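Local coordinates for outer membrane protein YopM (Yersinia pestis, PDB 1JL5) that probably acts as a secreted leucine-rich-repeat effector that alters host cell physiology and promotes bacterial survival in host tissues, at residues L322-N327 with L342-N347; D283-I288 with N303-E308; K250-L255 with N267-L272. All coordinates share one frame; numbering follows the deposited sequence.

Contact 1: L322-N327 with L342-N347; sequences LNVSNN and LIASFN. With CA (calcium ion), chain B.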
loop_
_atom_site.group_PDB
_atom_site.type_symbol
_atom_site.label_atom_id
_atom_site.label_comp_id
_atom_site.label_asym_id
_atom_site.label_seq_id
_atom_site.Cartn_x
_atom_site.Cartn_y
_atom_site.Cartn_z
ATOM N N LEU A 322 -0.844 -16.363 -13.284
ATOM C CA LEU A 322 -1.921 -15.762 -14.012
ATOM C C LEU A 322 -2.401 -14.584 -13.211
ATOM O O LEU A 322 -2.883 -14.732 -12.089
ATOM C CB LEU A 322 -3.076 -16.730 -14.194
ATOM C CG LEU A 322 -4.280 -16.082 -14.879
ATOM C CD1 LEU A 322 -3.878 -15.640 -16.281
ATOM C CD2 LEU A 322 -5.442 -17.064 -14.928
ATOM N N ASN A 323 -2.237 -13.403 -13.780
ATOM C CA ASN A 323 -2.723 -12.217 -13.125
ATOM C C ASN A 323 -3.733 -11.610 -14.069
ATOM O O ASN A 323 -3.380 -11.059 -15.110
ATOM C CB ASN A 323 -1.607 -11.217 -12.860
ATOM C CG ASN A 323 -2.085 -10.051 -12.034
ATOM O OD1 ASN A 323 -3.288 -9.798 -11.959
ATOM N ND2 ASN A 323 -1.160 -9.331 -11.417
ATOM N N VAL A 324 -5.002 -11.756 -13.722
ATOM C CA VAL A 324 -6.076 -11.197 -14.525
ATOM C C VAL A 324 -6.860 -10.334 -13.562
ATOM O O VAL A 324 -8.064 -10.124 -13.692
ATOM C CB VAL A 324 -6.968 -12.288 -15.105
ATOM C CG1 VAL A 324 -6.199 -13.060 -16.163
ATOM C CG2 VAL A 324 -7.436 -13.212 -14.001
ATOM N N SER A 325 -6.136 -9.847 -12.571
ATOM C CA SER A 325 -6.716 -8.992 -11.564
ATOM C C SER A 325 -7.360 -7.803 -12.237
ATOM O O SER A 325 -6.906 -7.326 -13.278
ATOM C CB SER A 325 -5.634 -8.486 -10.613
ATOM O OG SER A 325 -6.213 -7.650 -9.630
ATOM N N ASN A 326 -8.428 -7.324 -11.629
ATOM C CA ASN A 326 -9.110 -6.159 -12.134
ATOM C C ASN A 326 -9.529 -6.276 -13.580
ATOM O O ASN A 326 -9.081 -5.528 -14.444
ATOM C CB ASN A 326 -8.237 -4.920 -11.954
ATOM C CG ASN A 326 -8.991 -3.653 -12.258
ATOM O OD1 ASN A 326 -10.196 -3.585 -12.039
ATOM N ND2 ASN A 326 -8.292 -2.643 -12.755
ATOM N N ASN A 327 -10.388 -7.242 -13.839
ATOM C CA ASN A 327 -10.915 -7.422 -15.165
ATOM C C ASN A 327 -12.393 -7.582 -14.981
ATOM O O ASN A 327 -12.930 -7.147 -13.970
ATOM C CB ASN A 327 -10.280 -8.622 -15.845
ATOM C CG ASN A 327 -9.001 -8.245 -16.555
ATOM O OD1 ASN A 327 -9.026 -7.471 -17.511
ATOM N ND2 ASN A 327 -7.879 -8.765 -16.083
ATOM N N LEU A 342 -2.060 -17.271 -8.798
ATOM C CA LEU A 342 -3.307 -16.880 -9.399
ATOM C C LEU A 342 -3.743 -15.570 -8.774
ATOM O O LEU A 342 -4.078 -15.508 -7.588
ATOM C CB LEU A 342 -4.394 -17.934 -9.182
ATOM C CG LEU A 342 -5.758 -17.486 -9.723
ATOM C CD1 LEU A 342 -5.633 -17.087 -11.186
ATOM C CD2 LEU A 342 -6.778 -18.602 -9.562
ATOM N N ILE A 343 -3.692 -14.513 -9.568
ATOM C CA ILE A 343 -4.140 -13.214 -9.105
ATOM C C ILE A 343 -5.322 -12.919 -9.999
ATOM O O ILE A 343 -5.155 -12.618 -11.174
ATOM C CB ILE A 343 -3.076 -12.121 -9.289
ATOM C CG1 ILE A 343 -1.798 -12.484 -8.525
ATOM C CG2 ILE A 343 -3.613 -10.794 -8.763
ATOM C CD1 ILE A 343 -0.938 -13.501 -9.224
ATOM N N ALA A 344 -6.519 -13.049 -9.445
ATOM C CA ALA A 344 -7.739 -12.817 -10.194
ATOM C C ALA A 344 -8.642 -11.923 -9.359
ATOM O O ALA A 344 -9.866 -11.925 -9.496
ATOM C CB ALA A 344 -8.425 -14.135 -10.495
ATOM N N SER A 345 -8.010 -11.161 -8.482
ATOM C CA SER A 345 -8.722 -10.236 -7.626
ATOM C C SER A 345 -9.381 -9.165 -8.483
ATOM O O SER A 345 -9.010 -8.963 -9.642
ATOM C CB SER A 345 -7.736 -9.582 -6.673
ATOM O OG SER A 345 -6.678 -9.028 -7.426
ATOM N N PHE A 346 -10.361 -8.481 -7.909
ATOM C CA PHE A 346 -11.061 -7.416 -8.609
ATOM C C PHE A 346 -11.648 -7.880 -9.925
ATOM O O PHE A 346 -11.391 -7.321 -10.991
ATOM C CB PHE A 346 -10.116 -6.249 -8.834
ATOM C CG PHE A 346 -9.638 -5.632 -7.570
ATOM C CD1 PHE A 346 -10.510 -4.887 -6.778
ATOM C CD2 PHE A 346 -8.321 -5.798 -7.153
ATOM C CE1 PHE A 346 -10.074 -4.315 -5.590
ATOM C CE2 PHE A 346 -7.878 -5.231 -5.967
ATOM C CZ PHE A 346 -8.757 -4.486 -5.184
ATOM N N ASN A 347 -12.432 -8.936 -9.834
ATOM C CA ASN A 347 -13.105 -9.472 -10.990
ATOM C C ASN A 347 -14.494 -9.775 -10.518
ATOM O O ASN A 347 -14.854 -9.422 -9.402
ATOM C CB ASN A 347 -12.404 -10.726 -11.488
ATOM C CG ASN A 347 -11.300 -10.402 -12.451
ATOM O OD1 ASN A 347 -11.559 -9.993 -13.579
ATOM N ND2 ASN A 347 -10.063 -10.556 -12.010
HETATM CA CA CA B . -12.301 -2.955 -11.591
HETATM O O HOH W 1 -12.839 -5.084 -12.351
HETATM O O HOH W 2 -11.258 -1.059 -11.155
HETATM O O HOH W 3 -12.309 -3.397 -9.414
#
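Leu322 O takes the N-H of Ile343 almost head-on, with 2.7 Å between Leu322 O and Ile343 N, and Ile343 O in turn accepts from Val324 N at 2.7 Å. These backbone bonds form a short parallel ladder in which Leu322 pairs with Leu342 and Asn323 with Ile343. Past the strands, Asn326 N still reaches Ser345 O at 2.6 Å. Of the side-chain amides, that of Asn347 makes the crossing: its ND2 gives one hydrogen to Val324 O, 2.6 Å away, and the other to Ala344 O of its own turn. Asn327 ND2 approaches Val324 O from the opposite face of the carbonyl plane, so two amides clasp one buried oxygen. Asn327 ND2 also bonds Ala304 O, and Ala344 O is met by Asn367 ND2. This is the asparagine ladder of a leucine-rich-repeat solenoid, here joining LRR 13 to LRR 14. Among the hydroxyls, Ser325 OG and Ser345 OG meet tip to tip in a hydrogen bond of 2.6 Å, in which either may be the donor. The Ser325 side chain, with OG anti to the backbone N (chi1 -180°), also sets this oxygen at the edge of the Phe346 ring, 3.7 Å from CD2. Apolar contact lies on the leucine face, where Leu322 and Leu342 run side by side with Leu322 CD2 3.7 Å from Leu342 CD1; Val324 CG2 rests on Ala344 CB. The calcium ion is held by Asn326 OD1 at 2.2 Å, three waters, and Asp266 and Asn246 of the second subunit. Asn326 ND2 bonds Ser306 OG of its own chain and Glu286 OE1 of the second subunit.

Contact 2: D283-I288 with N303-E308; sequences DVSENI and NASSNE. With CA (calcium ion), chain C.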
loop_
_atom_site.group_PDB
_atom_site.type_symbol
_atom_site.label_atom_id
_atom_site.label_comp_id
_atom_site.label_asym_id
_atom_site.label_seq_id
_atom_site.Cartn_x
_atom_site.Cartn_y
_atom_site.Cartn_z
ATOM N N ASP A 283 2.778 -9.582 -20.476
ATOM C CA ASP A 283 2.109 -8.622 -19.638
ATOM C C ASP A 283 1.362 -7.698 -20.566
ATOM O O ASP A 283 1.958 -6.881 -21.252
ATOM C CB ASP A 283 3.090 -7.813 -18.802
ATOM C CG ASP A 283 2.383 -6.937 -17.793
ATOM O OD1 ASP A 283 1.254 -6.492 -18.085
ATOM O OD2 ASP A 283 2.946 -6.686 -16.716
ATOM N N VAL A 284 0.050 -7.858 -20.599
ATOM C CA VAL A 284 -0.793 -7.023 -21.432
ATOM C C VAL A 284 -1.754 -6.327 -20.493
ATOM O O VAL A 284 -2.835 -5.905 -20.885
ATOM C CB VAL A 284 -1.570 -7.870 -22.452
ATOM C CG1 VAL A 284 -0.598 -8.486 -23.442
ATOM C CG2 VAL A 284 -2.354 -8.960 -21.734
ATOM N N SER A 285 -1.344 -6.216 -19.236
ATOM C CA SER A 285 -2.177 -5.577 -18.241
ATOM C C SER A 285 -2.373 -4.134 -18.656
ATOM O O SER A 285 -1.572 -3.571 -19.403
ATOM C CB SER A 285 -1.513 -5.632 -16.869
ATOM O OG SER A 285 -0.349 -4.836 -16.853
ATOM N N GLU A 286 -3.454 -3.547 -18.175
ATOM C CA GLU A 286 -3.766 -2.166 -18.480
ATOM C C GLU A 286 -3.813 -1.852 -19.949
ATOM O O GLU A 286 -3.248 -0.872 -20.411
ATOM C CB GLU A 286 -2.780 -1.229 -17.809
ATOM C CG GLU A 286 -3.072 -1.022 -16.348
ATOM C CD GLU A 286 -2.170 0.022 -15.755
ATOM O OE1 GLU A 286 -2.187 1.172 -16.235
ATOM O OE2 GLU A 286 -1.436 -0.307 -14.814
ATOM N N ASN A 287 -4.462 -2.720 -20.697
ATOM C CA ASN A 287 -4.650 -2.445 -22.090
ATOM C C ASN A 287 -6.141 -2.456 -22.200
ATOM O O ASN A 287 -6.826 -2.244 -21.201
ATOM C CB ASN A 287 -3.969 -3.499 -22.941
ATOM C CG ASN A 287 -2.539 -3.139 -23.209
ATOM O OD1 ASN A 287 -2.258 -2.337 -24.090
ATOM N ND2 ASN A 287 -1.625 -3.691 -22.422
ATOM N N ILE A 288 -6.676 -2.699 -23.377
ATOM C CA ILE A 288 -8.114 -2.674 -23.473
ATOM C C ILE A 288 -8.641 -3.957 -24.046
ATOM O O ILE A 288 -9.525 -3.973 -24.893
ATOM C CB ILE A 288 -8.572 -1.452 -24.278
ATOM C CG1 ILE A 288 -8.006 -1.489 -25.696
ATOM C CG2 ILE A 288 -8.062 -0.195 -23.590
ATOM C CD1 ILE A 288 -8.520 -0.348 -26.569
ATOM N N ASN A 303 0.084 -11.535 -17.288
ATOM C CA ASN A 303 -0.452 -10.469 -16.484
ATOM C C ASN A 303 -1.356 -9.758 -17.473
ATOM O O ASN A 303 -0.880 -9.117 -18.409
ATOM C CB ASN A 303 0.630 -9.523 -15.996
ATOM C CG ASN A 303 0.090 -8.506 -15.019
ATOM O OD1 ASN A 303 -1.116 -8.271 -14.962
ATOM N ND2 ASN A 303 0.976 -7.893 -14.251
ATOM N N ALA A 304 -2.656 -9.925 -17.289
ATOM C CA ALA A 304 -3.643 -9.294 -18.153
ATOM C C ALA A 304 -4.555 -8.496 -17.237
ATOM O O ALA A 304 -5.706 -8.218 -17.558
ATOM C CB ALA A 304 -4.438 -10.356 -18.896
ATOM N N SER A 305 -4.028 -8.140 -16.076
ATOM C CA SER A 305 -4.805 -7.387 -15.112
ATOM C C SER A 305 -5.187 -6.025 -15.658
ATOM O O SER A 305 -4.523 -5.477 -16.540
ATOM C CB SER A 305 -4.008 -7.200 -13.818
ATOM O OG SER A 305 -2.828 -6.463 -14.073
ATOM N N SER A 306 -6.276 -5.490 -15.131
ATOM C CA SER A 306 -6.737 -4.168 -15.512
ATOM C C SER A 306 -6.972 -3.967 -16.991
ATOM O O SER A 306 -6.553 -2.978 -17.584
ATOM C CB SER A 306 -5.768 -3.124 -14.978
ATOM O OG SER A 306 -5.864 -3.112 -13.567
ATOM N N ASN A 307 -7.635 -4.940 -17.584
ATOM C CA ASN A 307 -8.014 -4.858 -18.971
ATOM C C ASN A 307 -9.505 -4.874 -18.808
ATOM O O ASN A 307 -10.014 -4.445 -17.782
ATOM C CB ASN A 307 -7.519 -6.078 -19.739
ATOM C CG ASN A 307 -6.142 -5.860 -20.305
ATOM O OD1 ASN A 307 -5.978 -5.109 -21.259
ATOM N ND2 ASN A 307 -5.135 -6.487 -19.702
ATOM N N GLU A 308 -10.219 -5.358 -19.801
ATOM C CA GLU A 308 -11.656 -5.430 -19.669
ATOM C C GLU A 308 -11.969 -6.865 -20.031
ATOM O O GLU A 308 -12.969 -7.162 -20.672
ATOM C CB GLU A 308 -12.328 -4.450 -20.629
ATOM C CG GLU A 308 -13.777 -4.213 -20.286
ATOM C CD GLU A 308 -13.947 -3.437 -18.999
ATOM O OE1 GLU A 308 -12.998 -3.385 -18.182
ATOM O OE2 GLU A 308 -15.040 -2.878 -18.801
HETATM CA CA CA C . -11.158 -2.631 -17.046
HETATM O O HOH W 4 -9.192 -1.845 -18.892
HETATM O O HOH W 5 -11.338 -4.137 -15.236
HETATM O O HOH W 6 -9.595 -1.538 -15.750
HETATM O O HOH W 7 -11.701 -0.636 -18.433
#
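Asp283-Ile288 and Asn303-Glu308 meet in a buried, largely polar contact between the loops that follow strands 281-283 and 301-303, in the successive repeats LRR 11 and LRR 12. The strand ends still pair, Asp283 with Asn303 in parallel, and Val284 N bonds Asn303 O at 2.7 Å. On the face carrying these two residues, the carboxylate of Asp283 and the amide of Asn303 lie side by side and stacked, their planes 25° apart. Each is fixed by its own turn. Asp283 OD1 accepts from both Ser285 N and Ser285 OG, the hydroxyl using the syn lone pair; Asn303 OD1 likewise accepts from the backbone N and the hydroxyl of Ser305, with Ser305 OG 2.6 Å from Asn303 OD1. The backbone bonds make both Asx turns. With OG between backbone N and carbonyl carbon (chi1 62°), Ser305 can bend back onto that amide. The asparagine ladder of the leucine-rich repeat runs through the next carbonyls. Asn307 ND2 reaches across to Val284 O at 2.7 Å, the acceptor lying in its amide plane, and gives its second hydrogen to Ala304 O at 2.8 Å. Asn287 ND2 binds Val284 O from the opposite face and also bonds Val264 O. Beside this, Val284 CG2 touches Ala304 CB, and the aliphatic part of Glu286 lies against Ser306, its CG 3.7 Å from Ser306 CB. The carboxylate of Glu286 forms a salt bridge with Arg265. Past the ladder, Asn307 O and Glu308 OE1 bind the same calcium ion, each at 2.3 Å. Four waters and Asp266 OD1 of the second subunit complete its shell, so the end of this loop meets a neighbouring chain through the metal.

Contact 3: K250-L255 with N267-L272; sequences KTLPDL and NYLTDL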
loop_
_atom_site.group_PDB
_atom_site.type_symbol
_atom_site.label_atom_id
_atom_site.label_comp_id
_atom_site.label_asym_id
_atom_site.label_seq_id
_atom_site.Cartn_x
_atom_site.Cartn_y
_atom_site.Cartn_z
ATOM N N LYS A 250 -1.408 0.977 -29.985
ATOM C CA LYS A 250 -2.800 0.614 -30.238
ATOM C C LYS A 250 -2.759 -0.810 -30.770
ATOM O O LYS A 250 -3.734 -1.553 -30.702
ATOM C CB LYS A 250 -3.428 1.522 -31.298
ATOM C CG LYS A 250 -3.291 3.007 -31.048
ATOM C CD LYS A 250 -1.877 3.474 -31.357
ATOM C CE LYS A 250 -1.726 4.972 -31.166
ATOM N NZ LYS A 250 -0.312 5.388 -31.361
ATOM N N THR A 251 -1.612 -1.167 -31.329
ATOM C CA THR A 251 -1.403 -2.494 -31.873
ATOM C C THR A 251 0.069 -2.800 -31.772
ATOM O O THR A 251 0.899 -1.913 -31.581
ATOM C CB THR A 251 -1.781 -2.585 -33.371
ATOM O OG1 THR A 251 -0.920 -1.723 -34.123
ATOM C CG2 THR A 251 -3.221 -2.172 -33.598
ATOM N N LEU A 252 0.388 -4.071 -31.909
ATOM C CA LEU A 252 1.763 -4.493 -31.872
ATOM C C LEU A 252 2.037 -5.005 -33.262
ATOM O O LEU A 252 1.138 -5.517 -33.929
ATOM C CB LEU A 252 1.953 -5.623 -30.873
ATOM C CG LEU A 252 1.629 -5.284 -29.427
ATOM C CD1 LEU A 252 1.977 -6.473 -28.546
ATOM C CD2 LEU A 252 2.415 -4.048 -29.009
ATOM N N PRO A 253 3.270 -4.840 -33.734
ATOM C CA PRO A 253 3.593 -5.329 -35.070
ATOM C C PRO A 253 3.655 -6.831 -34.914
ATOM O O PRO A 253 3.469 -7.360 -33.814
ATOM C CB PRO A 253 4.991 -4.766 -35.321
ATOM C CG PRO A 253 5.084 -3.586 -34.376
ATOM C CD PRO A 253 4.396 -4.093 -33.153
ATOM N N ASP A 254 3.909 -7.525 -36.007
ATOM C CA ASP A 254 4.066 -8.956 -35.917
ATOM C C ASP A 254 5.249 -9.049 -34.979
ATOM O O ASP A 254 6.239 -8.337 -35.133
ATOM C CB ASP A 254 4.383 -9.516 -37.287
ATOM C CG ASP A 254 3.241 -9.321 -38.233
ATOM O OD1 ASP A 254 2.160 -9.854 -37.931
ATOM O OD2 ASP A 254 3.407 -8.624 -39.252
ATOM N N LEU A 255 5.130 -9.911 -33.990
ATOM C CA LEU A 255 6.160 -10.042 -32.985
ATOM C C LEU A 255 7.416 -10.781 -33.397
ATOM O O LEU A 255 7.440 -11.485 -34.404
ATOM C CB LEU A 255 5.552 -10.714 -31.764
ATOM C CG LEU A 255 4.394 -9.896 -31.197
ATOM C CD1 LEU A 255 3.699 -10.674 -30.101
ATOM C CD2 LEU A 255 4.930 -8.565 -30.675
ATOM N N ASN A 267 -1.147 0.098 -22.478
ATOM C CA ASN A 267 -1.087 0.584 -23.830
ATOM C C ASN A 267 -2.528 0.545 -24.242
ATOM O O ASN A 267 -3.403 0.403 -23.398
ATOM C CB ASN A 267 -0.203 -0.302 -24.695
ATOM C CG ASN A 267 1.250 0.093 -24.594
ATOM O OD1 ASN A 267 1.635 1.171 -25.047
ATOM N ND2 ASN A 267 2.065 -0.762 -23.976
ATOM N N TYR A 268 -2.796 0.657 -25.524
ATOM C CA TYR A 268 -4.174 0.679 -25.941
ATOM C C TYR A 268 -4.466 -0.532 -26.781
ATOM O O TYR A 268 -5.150 -0.442 -27.794
ATOM C CB TYR A 268 -4.427 1.947 -26.740
ATOM C CG TYR A 268 -5.844 2.424 -26.648
ATOM C CD1 TYR A 268 -6.365 2.871 -25.436
ATOM C CD2 TYR A 268 -6.659 2.455 -27.774
ATOM C CE1 TYR A 268 -7.664 3.348 -25.350
ATOM C CE2 TYR A 268 -7.958 2.925 -27.699
ATOM C CZ TYR A 268 -8.451 3.370 -26.488
ATOM O OH TYR A 268 -9.730 3.837 -26.416
ATOM N N LEU A 269 -3.946 -1.671 -26.348
ATOM C CA LEU A 269 -4.126 -2.898 -27.090
ATOM C C LEU A 269 -5.447 -3.576 -26.831
ATOM O O LEU A 269 -5.851 -3.784 -25.694
ATOM C CB LEU A 269 -2.993 -3.862 -26.775
ATOM C CG LEU A 269 -1.604 -3.321 -27.089
ATOM C CD1 LEU A 269 -0.572 -4.335 -26.641
ATOM C CD2 LEU A 269 -1.484 -3.038 -28.582
ATOM N N THR A 270 -6.117 -3.924 -27.913
ATOM C CA THR A 270 -7.387 -4.613 -27.835
ATOM C C THR A 270 -7.108 -6.019 -28.337
ATOM O O THR A 270 -7.836 -6.967 -28.056
ATOM C CB THR A 270 -8.419 -3.961 -28.755
ATOM O OG1 THR A 270 -9.689 -4.588 -28.561
ATOM C CG2 THR A 270 -8.006 -4.127 -30.207
ATOM N N ASP A 271 -6.025 -6.137 -29.085
ATOM C CA ASP A 271 -5.646 -7.408 -29.654
ATOM C C ASP A 271 -4.146 -7.535 -29.651
ATOM O O ASP A 271 -3.419 -6.563 -29.481
ATOM C CB ASP A 271 -6.144 -7.519 -31.100
ATOM C CG ASP A 271 -7.652 -7.481 -31.203
ATOM O OD1 ASP A 271 -8.313 -8.376 -30.628
ATOM O OD2 ASP A 271 -8.177 -6.557 -31.863
ATOM N N LEU A 272 -3.699 -8.758 -29.860
ATOM C CA LEU A 272 -2.295 -9.055 -29.923
ATOM C C LEU A 272 -2.090 -9.788 -31.219
ATOM O O LEU A 272 -2.979 -10.505 -31.679
ATOM C CB LEU A 272 -1.900 -9.969 -28.774
ATOM C CG LEU A 272 -1.905 -9.327 -27.395
ATOM C CD1 LEU A 272 -1.756 -10.408 -26.333
ATOM C CD2 LEU A 272 -0.779 -8.306 -27.328
HETATM O O HOH W 8 -4.819 -3.792 -30.299
HETATM O O HOH W 9 -6.381 -0.797 -30.037
HETATM O O HOH W 10 -1.781 -5.820 -31.250
#
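Leu252 directs its CB toward segment 267-272, and from there its branches settle among two leucines. Its CG lies 3.7 Å from Leu269 CD1. One methyl, CD1, meets Leu272 CD2 at 3.5 Å, with the Leu252 and Leu272 side chains lying alongside each other and pointing the same way. The other, CD2, touches Leu269 CD1 at 3.8 Å, and here the two side chains cross at about a right angle. Leu269, with CG anti to its carbonyl carbon (chi1 -58°), sends its second methyl against the backbone of segment 250-255: CD2 is 3.3 Å from Thr251 N. Both loops belong to a leucine-rich-repeat solenoid, in LRR 9 and LRR 10, and Leu252 also packs on Leu262 of strand 261-263. Polar backbone atoms are joined through water. One water accepts from Leu252 N at 2.9 Å and donates to Asp271 O at 2.5 Å; a second lies between Lys250 O and Thr270 N, a third between Lys250 O and Tyr268 O. Tyr268 OH bonds Ile288 O of the second subunit. Leucine side chains thus join the two loops directly, while their peptide groups are linked through three bound waters.

How the contacts relate
Along the chain the order is contact 3, contact 2, contact 1, each joining adjacent repeats of one solenoid. Centres lie about 12 Å apart for contacts 3 and 2, about 10 Å for contacts 2 and 1, and about 21 Å for contacts 3 and 1, which do not touch. Contact 2 is therefore the middle link: Ile288 N probably bonds Leu269 O of contact 3 at 2.7 Å, and Asn323 O of contact 1 probably bonds Ala304 N at 2.6 Å. Contacts 1 and 2 directly follow the strands; contact 3 lies farther round the coil. All three reach the second subunit, two of them through calcium, placing these repeats at a subunit interface of the tetramer.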